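Local coordinates for protein alpha-1,4-endofucoidanase (PDB 6DLH) that hydrolyses alpha-1,4-linked fucoidan from within the chain by a retaining mechanism, as a glycoside hydrolase of family 107, at residues 43-48 against 78-83; 141-146 against 219-224. One frame throughout, in Å; residues are numbered along the deposited sequence.

Contact 1: 43-48 against 78-83. With CA (calcium ion), chain H.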
# COMPACT_ATOMS: atom_id res chain seq x y z
N ARG A 43 18.55 -15.82 -4.14
CA ARG A 43 18.70 -17.27 -4.19
C ARG A 43 18.34 -17.87 -2.83
O ARG A 43 18.94 -17.53 -1.81
CB ARG A 43 20.11 -17.67 -4.66
CG ARG A 43 20.29 -17.55 -6.17
CD ARG A 43 21.70 -17.78 -6.67
NE ARG A 43 22.10 -19.18 -6.68
CZ ARG A 43 22.97 -19.73 -5.84
NH1 ARG A 43 23.64 -18.97 -4.99
NH2 ARG A 43 23.16 -21.04 -5.83
N GLY A 44 17.33 -18.76 -2.84
CA GLY A 44 16.81 -19.38 -1.63
C GLY A 44 15.76 -18.51 -0.92
O GLY A 44 15.29 -18.88 0.15
N ALA A 45 15.39 -17.39 -1.54
CA ALA A 45 14.59 -16.35 -0.89
C ALA A 45 13.09 -16.60 -1.08
O ALA A 45 12.65 -16.95 -2.17
CB ALA A 45 14.98 -14.99 -1.41
N LEU A 46 12.33 -16.37 -0.00
CA LEU A 46 10.89 -16.56 0.03
C LEU A 46 10.21 -15.21 0.21
O LEU A 46 10.45 -14.52 1.21
CB LEU A 46 10.56 -17.51 1.19
CG LEU A 46 9.07 -17.70 1.49
CD1 LEU A 46 8.35 -18.33 0.30
CD2 LEU A 46 8.89 -18.57 2.72
N GLY A 47 9.33 -14.85 -0.73
CA GLY A 47 8.67 -13.55 -0.70
C GLY A 47 7.15 -13.66 -0.63
O GLY A 47 6.58 -14.71 -0.92
N MET A 48 6.50 -12.55 -0.24
CA MET A 48 5.05 -12.47 -0.15
C MET A 48 4.61 -11.20 -0.88
O MET A 48 5.45 -10.42 -1.33
CB MET A 48 4.60 -12.40 1.31
CG MET A 48 5.22 -13.47 2.19
SD MET A 48 4.64 -13.43 3.91
CE MET A 48 3.04 -14.23 3.79
N VAL A 78 10.65 -16.28 6.00
CA VAL A 78 10.31 -15.36 4.92
C VAL A 78 11.37 -14.26 4.84
O VAL A 78 11.93 -13.85 5.85
CB VAL A 78 8.88 -14.81 5.09
CG1 VAL A 78 8.70 -14.08 6.42
CG2 VAL A 78 8.49 -13.92 3.92
N ASP A 79 11.62 -13.77 3.62
CA ASP A 79 12.78 -12.93 3.34
C ASP A 79 12.34 -11.53 2.92
O ASP A 79 13.01 -10.55 3.24
CB ASP A 79 13.71 -13.61 2.33
CG ASP A 79 14.27 -14.92 2.85
OD1 ASP A 79 15.03 -14.89 3.84
OD2 ASP A 79 13.94 -15.98 2.27
N TYR A 80 11.22 -11.43 2.20
CA TYR A 80 10.85 -10.15 1.61
C TYR A 80 9.36 -10.10 1.29
O TYR A 80 8.69 -11.13 1.25
CB TYR A 80 11.73 -9.83 0.40
CG TYR A 80 11.49 -10.69 -0.83
CD1 TYR A 80 12.05 -11.96 -0.95
CD2 TYR A 80 10.71 -10.22 -1.87
CE1 TYR A 80 11.83 -12.74 -2.08
CE2 TYR A 80 10.49 -10.98 -3.01
CZ TYR A 80 11.04 -12.25 -3.11
OH TYR A 80 10.80 -13.00 -4.22
N VAL A 81 8.86 -8.88 1.07
CA VAL A 81 7.49 -8.61 0.68
C VAL A 81 7.50 -7.65 -0.51
O VAL A 81 8.26 -6.67 -0.51
CB VAL A 81 6.69 -8.02 1.86
CG1 VAL A 81 5.27 -7.64 1.46
CG2 VAL A 81 6.69 -8.94 3.07
N GLN A 82 6.64 -7.92 -1.51
CA GLN A 82 6.43 -7.05 -2.65
C GLN A 82 5.32 -6.04 -2.32
O GLN A 82 4.26 -6.42 -1.83
CB GLN A 82 6.10 -7.84 -3.92
CG GLN A 82 5.83 -6.96 -5.14
CD GLN A 82 5.50 -7.72 -6.40
OE1 GLN A 82 4.51 -7.42 -7.07
NE2 GLN A 82 6.32 -8.69 -6.75
N LEU A 83 5.61 -4.76 -2.60
CA LEU A 83 4.69 -3.65 -2.39
C LEU A 83 4.45 -2.96 -3.73
O LEU A 83 5.32 -2.94 -4.59
CB LEU A 83 5.33 -2.65 -1.42
CG LEU A 83 5.70 -3.18 -0.04
CD1 LEU A 83 6.62 -2.18 0.66
CD2 LEU A 83 4.46 -3.45 0.79
CA CA H . 14.76 -17.22 4.13
O HOH W 1 13.98 -19.00 2.65
O HOH W 2 16.73 -17.47 2.99
O HOH W 3 15.18 -19.53 5.25
O HOH W 4 15.67 -16.51 6.19
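Leu46 and Asp79 clasp each other through two hydrogen bonds. Leu46 N donates to the anti lone pair of Asp79 OD2 at 2.8 Å, and Asp79 N returns a bond to Leu46 O, 2.8 Å away. Met48 N binds Tyr80 O at 3.0 Å, and Gln82 N reaches Met48 O at 2.8 Å and a nearly straight 171°.

Calcium takes both carboxylate oxygens of Asp79, OD1 and OD2, each at 2.4 Å, together with Thr77 O and four waters, one of which also donates to Gly44 O. Aspartate suits this place because OD2 can bind the ion and a strand N-H at once.

A chi1 of 70° sets Tyr80 CG between its backbone N and carbonyl carbon and so lays the ring over Gly47. Glycine, with no CB, lets its CA sit 3.6 Å from the Tyr80 ring centroid, a CH-pi contact. Ala45 CB meets the ring edge, and Thr379 holds Tyr80 OH. On the face of Met48 and Val81, the Met48 side chain crosses that of Val78, with Met48 CG 3.7 Å from Val78 CG2.

Strands 46-49 and 80-84 are the parallel pair of a beta-alpha-beta unit closed through helix 66-71, with a calcium site where 78-83 begins.

Contact 2: 141-146 against 219-224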
# COMPACT_ATOMS: atom_id res chain seq x y z
N GLY A 141 12.70 -7.06 9.82
CA GLY A 141 13.80 -7.91 9.41
C GLY A 141 13.68 -8.39 7.96
O GLY A 141 14.36 -9.35 7.58
N LEU A 142 12.89 -7.68 7.14
CA LEU A 142 12.54 -8.10 5.79
C LEU A 142 13.08 -7.12 4.75
O LEU A 142 13.09 -5.92 4.98
CB LEU A 142 11.01 -8.22 5.68
CG LEU A 142 10.35 -9.33 6.51
CD1 LEU A 142 8.84 -9.13 6.59
CD2 LEU A 142 10.67 -10.71 5.96
N ARG A 143 13.48 -7.66 3.58
CA ARG A 143 13.83 -6.88 2.40
C ARG A 143 12.55 -6.56 1.63
O ARG A 143 11.48 -7.03 2.00
CB ARG A 143 14.86 -7.65 1.55
CG ARG A 143 16.26 -7.61 2.13
CD ARG A 143 17.25 -8.63 1.60
NE ARG A 143 18.16 -7.97 0.69
CZ ARG A 143 19.46 -7.76 0.91
NH1 ARG A 143 20.16 -8.57 1.69
NH2 ARG A 143 20.05 -6.74 0.33
N THR A 144 12.66 -5.74 0.58
CA THR A 144 11.48 -5.28 -0.14
C THR A 144 11.69 -5.42 -1.65
O THR A 144 12.82 -5.33 -2.15
CB THR A 144 11.08 -3.86 0.26
OG1 THR A 144 12.00 -2.97 -0.37
CG2 THR A 144 11.12 -3.63 1.75
N GLU A 145 10.58 -5.66 -2.35
CA GLU A 145 10.49 -5.70 -3.80
C GLU A 145 9.36 -4.75 -4.18
O GLU A 145 8.31 -4.77 -3.54
CB GLU A 145 10.18 -7.13 -4.27
CG GLU A 145 10.07 -7.31 -5.78
CD GLU A 145 9.63 -8.69 -6.28
OE1 GLU A 145 8.83 -9.36 -5.58
OE2 GLU A 145 10.08 -9.10 -7.38
N ILE A 146 9.59 -3.91 -5.19
CA ILE A 146 8.63 -2.87 -5.51
C ILE A 146 8.06 -3.11 -6.90
O ILE A 146 8.82 -3.29 -7.86
CB ILE A 146 9.26 -1.46 -5.37
CG1 ILE A 146 9.77 -1.20 -3.94
CG2 ILE A 146 8.28 -0.39 -5.83
CD1 ILE A 146 8.69 -1.08 -2.89
N LEU A 219 16.16 1.16 1.23
CA LEU A 219 14.93 0.64 1.80
C LEU A 219 14.21 -0.23 0.76
O LEU A 219 13.26 -0.94 1.08
CB LEU A 219 14.05 1.81 2.26
CG LEU A 219 14.51 2.55 3.52
CD1 LEU A 219 13.60 3.74 3.81
CD2 LEU A 219 14.57 1.64 4.73
N ILE A 220 14.70 -0.17 -0.49
CA ILE A 220 14.16 -0.90 -1.63
C ILE A 220 15.24 -1.84 -2.16
O ILE A 220 16.28 -1.38 -2.61
CB ILE A 220 13.71 0.09 -2.73
CG1 ILE A 220 12.53 0.94 -2.27
CG2 ILE A 220 13.42 -0.65 -4.03
CD1 ILE A 220 12.05 1.94 -3.29
N ASP A 221 14.98 -3.16 -2.13
CA ASP A 221 16.00 -4.12 -2.53
C ASP A 221 15.82 -4.55 -3.99
O ASP A 221 16.78 -5.00 -4.62
CB ASP A 221 16.08 -5.33 -1.60
CG ASP A 221 16.40 -4.96 -0.17
OD1 ASP A 221 15.47 -4.53 0.54
OD2 ASP A 221 17.57 -5.10 0.23
N ALA A 222 14.59 -4.44 -4.51
CA ALA A 222 14.27 -4.99 -5.82
C ALA A 222 13.12 -4.20 -6.44
O ALA A 222 12.28 -3.69 -5.71
CB ALA A 222 13.90 -6.45 -5.71
N TRP A 223 13.13 -4.11 -7.78
CA TRP A 223 12.05 -3.54 -8.57
C TRP A 223 11.60 -4.57 -9.61
O TRP A 223 12.43 -5.13 -10.32
CB TRP A 223 12.53 -2.28 -9.29
CG TRP A 223 12.98 -1.14 -8.43
CD1 TRP A 223 14.21 -0.98 -7.86
CD2 TRP A 223 12.23 0.04 -8.10
NE1 TRP A 223 14.26 0.21 -7.18
CE2 TRP A 223 13.06 0.86 -7.31
CE3 TRP A 223 10.93 0.48 -8.39
CZ2 TRP A 223 12.63 2.08 -6.80
CZ3 TRP A 223 10.51 1.69 -7.89
CH2 TRP A 223 11.35 2.48 -7.10
N CYS A 224 10.29 -4.79 -9.75
CA CYS A 224 9.83 -5.61 -10.85
C CYS A 224 8.86 -4.80 -11.71
O CYS A 224 7.88 -4.28 -11.19
CB CYS A 224 9.22 -6.93 -10.39
SG CYS A 224 7.76 -6.75 -9.33
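Asp221 reaches across to Arg143 and Thr144 and shares its carboxylate between them. Asp221 OD2 forms a salt bridge with Arg143 NE at 3.0 Å, joined by a weak, bent bond from Arg143 NH2. The guanidinium and carboxylate planes stand 75° apart, so this is no flat two-pronged pairing. Asp221 OD1 accepts from Thr144 N at 3.1 Å, on its anti side but out of the carboxylate plane. With chi1 at -59°, the aspartate's CG lies beside its own backbone N, which brings carboxylate and N-H to the same neighbour: Asp221 N donates to Thr144 O, 3.1 Å away. Arg143 also makes a cation-pi contact with Trp41.

Threonine suits position 144 because its hydroxyl works in the backbone network. Thr144 OG1 donates to Leu219 O at 2.8 Å, on a lone pair in the carbonyl plane, and accepts a weak bond from Asp221 N. Leu219 O, in the 3-10 turn after helix 198-216, is thereby satisfied. Strands 143-149 and 222-226 are parallel neighbours in the sheet of the catalytic domain, consistent with a (beta/alpha)8-like barrel as in GH29 alpha-L-fucosidases.

Ile146 is bonded at both backbone atoms: Ile146 N donates to Ala222 O at 2.7 Å, and Ile146 O accepts from Cys224 N at 2.8 Å. Its side chain is wholly apolar, as befits the face toward the helices. CB lies over the rim of the Trp223 indole, Ile146 CG2 meets Trp223 CZ3 at 3.7 Å, and CG1 packs on Ile220 CG2. The latter covers the same indole face, while Leu209 and Ala213 of helix 198-216 also touch the tryptophan. On the other face, Glu145 CG passes Ala222 CB at 3.9 Å, and the buried carboxylate is bonded at OE2 by Tyr290 and at OE1 by Gln82 and Thr379.

In the fold
Contacts 1 and 2 are both buried and belong to one parallel sheet, in the order 222-226, 143-149, 80-84, 46-49. The two middle strands are neighbours and tie the contacts together: Leu83 N probably bonds Glu145 O. At each contact an aspartate near the start of the second segment receives a backbone N-H from the partner segment, yet the carboxylate is further engaged by different partners, by calcium at Asp79 and by Arg143 at Asp221. Contact 1 packs an aromatic ring on glycine within the sheet's Tyr80 face, whereas the indole of contact 2 lies on the helix-covered side, beside helix 198-216.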